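Beta-glucoside phosphorylase BglX (Unidentified, PDB 5VQE) probably cleaves beta-glucosides by phosphorolysis, as a family GH3 glycoside phosphorylase, and binds 2-deoxy-2-fluoroglucose in its sugar pocket. Local coordinates at residues L34-C39 and A348-M353; K499-V504 and V520-T525. All blocks are in the same frame, centred on the assembly; numbering follows the deposited sequence.

Interaction 1 (L34-C39 and A348-M353); sequences LGQLIC and ARILGM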
ATOM      1  N   LEU A  34     -20.665 -19.534  -3.911  1.00 15.55           N
ATOM      2  CA  LEU A  34     -19.262 -19.769  -3.573  1.00 14.24           C
ATOM      3  C   LEU A  34     -18.333 -18.945  -4.460  1.00 13.57           C
ATOM      4  O   LEU A  34     -17.318 -18.417  -3.990  1.00 13.82           O
ATOM      5  CB  LEU A  34     -18.934 -21.263  -3.686  1.00 14.06           C
ATOM      6  CG  LEU A  34     -19.631 -22.179  -2.669  1.00 13.41           C
ATOM      7  CD1 LEU A  34     -19.369 -23.652  -2.974  1.00 14.01           C
ATOM      8  CD2 LEU A  34     -19.188 -21.848  -1.248  1.00 13.95           C
ATOM      9  N   GLY A  35     -18.658 -18.820  -5.747  1.00 12.84           N
ATOM     10  CA  GLY A  35     -17.801 -18.049  -6.635  1.00 13.20           C
ATOM     11  C   GLY A  35     -17.796 -16.569  -6.288  1.00 11.37           C
ATOM     12  O   GLY A  35     -16.773 -15.891  -6.426  1.00 13.32           O
ATOM     13  N   GLN A  36     -18.941 -16.043  -5.845  1.00 10.46           N
ATOM     14  CA  GLN A  36     -19.007 -14.643  -5.427  1.00 14.12           C
ATOM     15  C   GLN A  36     -18.004 -14.334  -4.321  1.00 14.57           C
ATOM     16  O   GLN A  36     -17.572 -13.182  -4.180  1.00 11.77           O
ATOM     17  CB  GLN A  36     -20.417 -14.299  -4.941  1.00 11.33           C
ATOM     18  CG  GLN A  36     -21.440 -14.082  -6.044  1.00 12.78           C
ATOM     19  CD  GLN A  36     -21.081 -12.927  -6.950  1.00 11.95           C
ATOM     20  OE1 GLN A  36     -21.058 -11.773  -6.522  1.00 14.21           O
ATOM     21  NE2 GLN A  36     -20.779 -13.231  -8.209  1.00 11.40           N
ATOM     22  N   LEU A  37     -17.641 -15.334  -3.518  1.00 12.15           N
ATOM     23  CA  LEU A  37     -16.709 -15.127  -2.415  1.00 13.49           C
ATOM     24  C   LEU A  37     -15.292 -14.833  -2.884  1.00 12.07           C
ATOM     25  O   LEU A  37     -14.473 -14.395  -2.070  1.00 13.62           O
ATOM     26  CB  LEU A  37     -16.661 -16.358  -1.515  1.00 14.40           C
ATOM     27  CG  LEU A  37     -17.972 -16.892  -0.936  1.00 12.50           C
ATOM     28  CD1 LEU A  37     -17.698 -18.168  -0.199  1.00 12.26           C
ATOM     29  CD2 LEU A  37     -18.619 -15.889  -0.010  1.00 12.15           C
ATOM     30  N   ILE A  38     -14.968 -15.091  -4.151  1.00 11.49           N
ATOM     31  CA  ILE A  38     -13.581 -15.136  -4.614  1.00 10.87           C
ATOM     32  C   ILE A  38     -13.267 -13.892  -5.432  1.00 13.38           C
ATOM     33  O   ILE A  38     -14.005 -13.541  -6.359  1.00 14.25           O
ATOM     34  CB  ILE A  38     -13.305 -16.404  -5.444  1.00 13.51           C
ATOM     35  CG1 ILE A  38     -13.460 -17.654  -4.579  1.00 13.68           C
ATOM     36  CG2 ILE A  38     -11.892 -16.361  -6.037  1.00 13.59           C
ATOM     37  CD1 ILE A  38     -13.505 -18.956  -5.370  1.00 16.04           C
ATOM     38  N   CYS A  39     -12.164 -13.235  -5.095  1.00 10.46           N
ATOM     39  CA  CYS A  39     -11.544 -12.247  -5.965  1.00  9.68           C
ATOM     40  C   CYS A  39     -10.357 -12.887  -6.670  1.00 11.88           C
ATOM     41  O   CYS A  39      -9.485 -13.468  -6.015  1.00 12.19           O
ATOM     42  CB  CYS A  39     -11.077 -11.026  -5.176  1.00 13.26           C
ATOM     43  SG  CYS A  39     -10.213  -9.856  -6.211  1.00 12.30           S
ATOM     44  N   ALA A 348     -24.616 -11.720   0.631  1.00 10.51           N
ATOM     45  CA  ALA A 348     -25.471 -10.547   0.757  1.00 12.83           C
ATOM     46  C   ALA A 348     -24.640  -9.278   0.901  1.00 13.48           C
ATOM     47  O   ALA A 348     -24.976  -8.237   0.325  1.00 11.29           O
ATOM     48  CB  ALA A 348     -26.416 -10.701   1.945  1.00 12.73           C
ATOM     49  N   ARG A 349     -23.549  -9.340   1.667  1.00 10.65           N
ATOM     50  CA  ARG A 349     -22.719  -8.154   1.839  1.00 10.06           C
ATOM     51  C   ARG A 349     -21.920  -7.843   0.579  1.00 11.76           C
ATOM     52  O   ARG A 349     -21.619  -6.674   0.313  1.00 10.85           O
ATOM     53  CB  ARG A 349     -21.787  -8.329   3.040  1.00 13.76           C
ATOM     54  CG  ARG A 349     -22.403  -7.887   4.354  1.00 12.44           C
ATOM     55  CD  ARG A 349     -21.347  -7.671   5.416  1.00 14.13           C
ATOM     56  NE  ARG A 349     -21.885  -7.022   6.613  1.00 14.98           N
ATOM     57  CZ  ARG A 349     -22.287  -7.661   7.713  1.00 16.18           C
ATOM     58  NH1 ARG A 349     -22.235  -8.980   7.790  1.00 14.77           N
ATOM     59  NH2 ARG A 349     -22.749  -6.974   8.744  1.00 13.05           N
ATOM     60  N   ILE A 350     -21.575  -8.865  -0.206  1.00 10.65           N
ATOM     61  CA  ILE A 350     -20.906  -8.647  -1.487  1.00 11.09           C
ATOM     62  C   ILE A 350     -21.858  -7.990  -2.477  1.00 13.59           C
ATOM     63  O   ILE A 350     -21.550  -6.957  -3.081  1.00 11.17           O
ATOM     64  CB  ILE A 350     -20.376  -9.983  -2.036  1.00 10.80           C
ATOM     65  CG1 ILE A 350     -19.334 -10.570  -1.080  1.00 11.01           C
ATOM     66  CG2 ILE A 350     -19.801  -9.797  -3.425  1.00 11.25           C
ATOM     67  CD1 ILE A 350     -18.963 -11.989  -1.384  1.00 10.87           C
ATOM     68  N   LEU A 351     -23.023  -8.599  -2.676  1.00 10.98           N
ATOM     69  CA  LEU A 351     -24.013  -8.022  -3.572  1.00 13.16           C
ATOM     70  C   LEU A 351     -24.436  -6.637  -3.118  1.00 12.08           C
ATOM     71  O   LEU A 351     -24.713  -5.773  -3.954  1.00 15.56           O
ATOM     72  CB  LEU A 351     -25.222  -8.941  -3.651  1.00 12.96           C
ATOM     73  CG  LEU A 351     -24.964 -10.289  -4.305  1.00 13.26           C
ATOM     74  CD1 LEU A 351     -26.164 -11.202  -4.100  1.00 16.24           C
ATOM     75  CD2 LEU A 351     -24.671 -10.103  -5.769  1.00 16.19           C
ATOM     76  N   GLY A 352     -24.481  -6.402  -1.806  1.00 11.81           N
ATOM     77  CA  GLY A 352     -24.882  -5.095  -1.320  1.00 13.01           C
ATOM     78  C   GLY A 352     -23.920  -3.995  -1.725  1.00 10.80           C
ATOM     79  O   GLY A 352     -24.331  -2.857  -1.970  1.00 12.73           O
ATOM     80  N   MET A 353     -22.624  -4.306  -1.787  1.00 11.08           N
ATOM     81  CA  MET A 353     -21.676  -3.289  -2.231  1.00 10.48           C
ATOM     82  C   MET A 353     -21.803  -3.052  -3.729  1.00 12.84           C
ATOM     83  O   MET A 353     -21.614  -1.925  -4.199  1.00 13.25           O
ATOM     84  CB  MET A 353     -20.245  -3.687  -1.853  1.00 11.29           C
ATOM     85  CG  MET A 353     -19.904  -3.397  -0.389  1.00 14.45           C
ATOM     86  SD  MET A 353     -19.869  -1.626  -0.045  1.00 14.01           S
ATOM     87  CE  MET A 353     -20.076  -1.550   1.744  1.00 13.38           C
TER

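Interaction 2 (K499-V504 and V520-T525); sequences KFVCDV and VPMVKT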
ATOM      1  N   LYS A 499      32.319   6.329   4.260  1.00 18.03           N
ATOM      2  CA  LYS A 499      33.406   5.955   5.147  1.00 23.56           C
ATOM      3  C   LYS A 499      34.457   7.045   5.311  1.00 20.17           C
ATOM      4  O   LYS A 499      35.416   6.847   6.063  1.00 20.60           O
ATOM      5  CB  LYS A 499      34.052   4.664   4.643  1.00 24.34           C
ATOM      6  CG  LYS A 499      34.943   4.831   3.428  1.00 21.64           C
ATOM      7  CD  LYS A 499      35.425   3.471   2.918  1.00 23.12           C
ATOM      8  CE  LYS A 499      36.223   2.740   3.986  1.00 27.46           C
ATOM      9  NZ  LYS A 499      36.805   1.473   3.488  1.00 25.33           N
ATOM     10  N   PHE A 500      34.288   8.197   4.662  1.00 19.90           N
ATOM     11  CA  PHE A 500      35.261   9.281   4.724  1.00 17.95           C
ATOM     12  C   PHE A 500      34.593  10.605   5.081  1.00 20.36           C
ATOM     13  O   PHE A 500      35.012  11.671   4.617  1.00 17.36           O
ATOM     14  CB  PHE A 500      36.013   9.404   3.397  1.00 16.81           C
ATOM     15  CG  PHE A 500      36.730   8.143   2.982  1.00 17.28           C
ATOM     16  CD1 PHE A 500      37.786   7.651   3.733  1.00 16.27           C
ATOM     17  CD2 PHE A 500      36.367   7.466   1.831  1.00 16.73           C
ATOM     18  CE1 PHE A 500      38.451   6.494   3.352  1.00 19.40           C
ATOM     19  CE2 PHE A 500      37.024   6.322   1.448  1.00 19.17           C
ATOM     20  CZ  PHE A 500      38.070   5.831   2.212  1.00 19.06           C
ATOM     21  N   VAL A 501      33.574  10.569   5.946  1.00 18.52           N
ATOM     22  CA  VAL A 501      32.789  11.774   6.233  1.00 16.27           C
ATOM     23  C   VAL A 501      33.604  12.866   6.925  1.00 19.66           C
ATOM     24  O   VAL A 501      33.208  14.035   6.888  1.00 20.34           O
ATOM     25  CB  VAL A 501      31.543  11.434   7.081  1.00 16.79           C
ATOM     26  CG1 VAL A 501      30.591  10.528   6.289  1.00 18.69           C
ATOM     27  CG2 VAL A 501      31.936  10.797   8.422  1.00 19.33           C
ATOM     28  N   CYS A 502      34.728  12.529   7.559  1.00 16.19           N
ATOM     29  CA  CYS A 502      35.584  13.532   8.176  1.00 16.95           C
ATOM     30  C   CYS A 502      36.670  14.033   7.235  1.00 18.27           C
ATOM     31  O   CYS A 502      37.374  14.989   7.579  1.00 20.42           O
ATOM     32  CB  CYS A 502      36.236  12.965   9.436  1.00 20.24           C
ATOM     33  SG  CYS A 502      35.053  12.496  10.694  1.00 26.85           S
ATOM     34  N   ASP A 503      36.815  13.406   6.071  1.00 18.75           N
ATOM     35  CA  ASP A 503      37.790  13.792   5.058  1.00 21.67           C
ATOM     36  C   ASP A 503      37.162  14.477   3.856  1.00 20.67           C
ATOM     37  O   ASP A 503      37.804  15.328   3.240  1.00 20.59           O
ATOM     38  CB  ASP A 503      38.560  12.554   4.575  1.00 17.34           C
ATOM     39  CG  ASP A 503      39.458  11.962   5.654  1.00 20.67           C
ATOM     40  OD1 ASP A 503      40.483  12.594   5.987  1.00 20.52           O
ATOM     41  OD2 ASP A 503      39.129  10.874   6.180  1.00 20.77           O
ATOM     42  N   VAL A 504      35.930  14.117   3.507  1.00 18.62           N
ATOM     43  CA  VAL A 504      35.217  14.724   2.390  1.00 14.00           C
ATOM     44  C   VAL A 504      33.776  14.989   2.818  1.00 17.79           C
ATOM     45  O   VAL A 504      33.105  14.074   3.318  1.00 16.28           O
ATOM     46  CB  VAL A 504      35.266  13.824   1.149  1.00 16.93           C
ATOM     47  CG1 VAL A 504      34.529  14.470  -0.018  1.00 20.83           C
ATOM     48  CG2 VAL A 504      36.713  13.516   0.761  1.00 19.12           C
ATOM     49  N   VAL A 520      23.789   4.662   8.408  1.00 24.19           N
ATOM     50  CA  VAL A 520      24.790   5.694   8.129  1.00 21.20           C
ATOM     51  C   VAL A 520      24.738   6.747   9.234  1.00 22.70           C
ATOM     52  O   VAL A 520      24.585   7.946   8.952  1.00 21.35           O
ATOM     53  CB  VAL A 520      24.589   6.315   6.735  1.00 20.46           C
ATOM     54  CG1 VAL A 520      24.721   5.241   5.659  1.00 24.06           C
ATOM     55  CG2 VAL A 520      23.231   7.023   6.603  1.00 24.99           C
ATOM     56  N   PRO A 521      24.897   6.355  10.498  1.00 24.08           N
ATOM     57  CA  PRO A 521      24.811   7.342  11.584  1.00 21.18           C
ATOM     58  C   PRO A 521      25.927   8.368  11.566  1.00 23.74           C
ATOM     59  O   PRO A 521      25.766   9.438  12.165  1.00 22.22           O
ATOM     60  CB  PRO A 521      24.874   6.474  12.847  1.00 22.27           C
ATOM     61  CG  PRO A 521      25.652   5.279  12.423  1.00 22.36           C
ATOM     62  CD  PRO A 521      25.223   5.011  11.004  1.00 27.94           C
ATOM     63  N   MET A 522      27.051   8.077  10.904  1.00 21.64           N
ATOM     64  CA  MET A 522      28.162   9.018  10.810  1.00 21.11           C
ATOM     65  C   MET A 522      27.842  10.231   9.945  1.00 18.99           C
ATOM     66  O   MET A 522      28.565  11.233  10.010  1.00 16.54           O
ATOM     67  CB  MET A 522      29.396   8.300  10.253  1.00 21.31           C
ATOM     68  CG  MET A 522      29.330   7.935   8.753  1.00 19.91           C
ATOM     69  SD  MET A 522      28.196   6.591   8.338  1.00 21.32           S
ATOM     70  CE  MET A 522      29.128   5.157   8.864  1.00 17.20           C
ATOM     71  N   VAL A 523      26.792  10.155   9.127  1.00 20.05           N
ATOM     72  CA  VAL A 523      26.471  11.222   8.187  1.00 18.26           C
ATOM     73  C   VAL A 523      26.002  12.446   8.956  1.00 15.86           C
ATOM     74  O   VAL A 523      25.211  12.342   9.904  1.00 17.51           O
ATOM     75  CB  VAL A 523      25.410  10.730   7.185  1.00 18.25           C
ATOM     76  CG1 VAL A 523      24.713  11.878   6.492  1.00 23.12           C
ATOM     77  CG2 VAL A 523      26.060   9.812   6.136  1.00 15.03           C
ATOM     78  N   LYS A 524      26.486  13.619   8.544  1.00 16.62           N
ATOM     79  CA  LYS A 524      26.220  14.865   9.251  1.00 18.06           C
ATOM     80  C   LYS A 524      25.073  15.666   8.648  1.00 18.23           C
ATOM     81  O   LYS A 524      24.509  16.523   9.340  1.00 22.60           O
ATOM     82  CB  LYS A 524      27.480  15.749   9.271  1.00 20.93           C
ATOM     83  CG  LYS A 524      28.730  15.086   9.853  1.00 23.77           C
ATOM     84  CD  LYS A 524      29.869  16.104   9.990  1.00 29.95           C
ATOM     85  CE  LYS A 524      31.233  15.454  10.228  1.00 37.75           C
ATOM     86  NZ  LYS A 524      31.224  14.463  11.341  1.00 43.17           N
ATOM     87  N   THR A 525      24.731  15.427   7.384  1.00 16.18           N
ATOM     88  CA  THR A 525      23.586  16.064   6.740  1.00 20.35           C
ATOM     89  C   THR A 525      22.734  14.976   6.098  1.00 16.75           C
ATOM     90  O   THR A 525      23.228  14.209   5.265  1.00 14.37           O
ATOM     91  CB  THR A 525      24.031  17.098   5.699  1.00 18.04           C
ATOM     92  OG1 THR A 525      24.984  17.987   6.291  1.00 20.24           O
ATOM     93  CG2 THR A 525      22.841  17.917   5.216  1.00 21.62           C
TER

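Interaction 1 (L34-C39 and A348-M353)
Ile-350 meets Gln-36 and Leu-37 with the end of its longer branch, and the point it touches is polar: CD1 of Ile-350 sits 3.3 Å from the backbone O of Gln-36. That branch leaves with CG1 beside the backbone N of its own residue and then runs extended (chi1 -62°, chi2 168°), which carries CD1 across to the backbone at 36-37. Leu-37 starts off away from the helix, yet its CD2 swings back to within 4.1 Å of the same CD1, the two side chains standing nearly perpendicular. Leu-37 also packs on Leu-343, Ala-346 and Val-347 of that helix.

All this happens where helix 30-36 hands over to strand 38-42, a strand of the parallel sheet in the TIM-barrel-related N-terminal domain of GH3 enzymes; helix 340-356 packs against this junction. The other branch of Ile-350, CG2, faces the amide of Gln-36, with OE1 3.9 Å away. Gln-36 is folded at chi2 (-62°), and its OE1 also lies 4.1 Å from CD2 of Leu-351, whose chain crosses it at about a right angle. Those are van der Waals neighbours; the hydrogen bond to OE1 comes from NZ of Lys-354, one helical turn after Ile-350. Leu-351 also packs on Trp-20, Val-21 and Thr-24.

Interaction 2 (K499-V504 and V520-T525)
Val-501 packs against Met-522 where two loops meet at the ends of two neighbouring parallel strands of the C-terminal mixed sheet. Segment 499-504 leads into strand 506-510; the loop holding 520-525 opens with a type I beta turn from Val-520 to Val-523 and runs into strand 525-528. Both methyls of Val-501 are used. CG1 lies 3.8 Å from CG of Met-522, while CG2 rests against that same carbon and, at 3.8 Å, against the backbone O of Met-522. The two side chains cross at about a right angle.

Met-522 places its CG between its own backbone N and carbonyl carbon (chi1 72°), then bends again at chi2 and chi3, so it is the root of this folded chain that meets the valine. Val-501 also touches Thr-506 of the strand that follows. On its own side the loop is tightened by Phe-500 O, which accepts from the backbone N atoms of both Asp-503 and Val-504.

Lys-524 adds a second, looser contact. Its chain is extended as far as CE, which comes 4.1 Å from the backbone O of Val-501; there it turns at chi4 (-51°), leaving NZ 4.4 Å from SG of Cys-502, too long for a hydrogen bond.

In the fold
Interaction 1 closes well before interaction 2 opens, and the two lie on opposite sides of the chain's centre, with centres 56 Å apart and nearest atoms about 40 Å apart. They share no helix or sheet. Interaction 1 is buried and joins residues more than 300 positions apart: it brings helix 340-356 back to the junction between helix 30-36 and strand 38-42. Interaction 2 is local, bridging two surface loops that flank strand 506-510 of the mixed sheet. One therefore joins early and late parts of the GH3 N-terminal domain, whose residues, among them Lys-193 and Asp-288, line the sugar pocket; the other lies on the surface, at the ends of two inner strands of the C-terminal sheet.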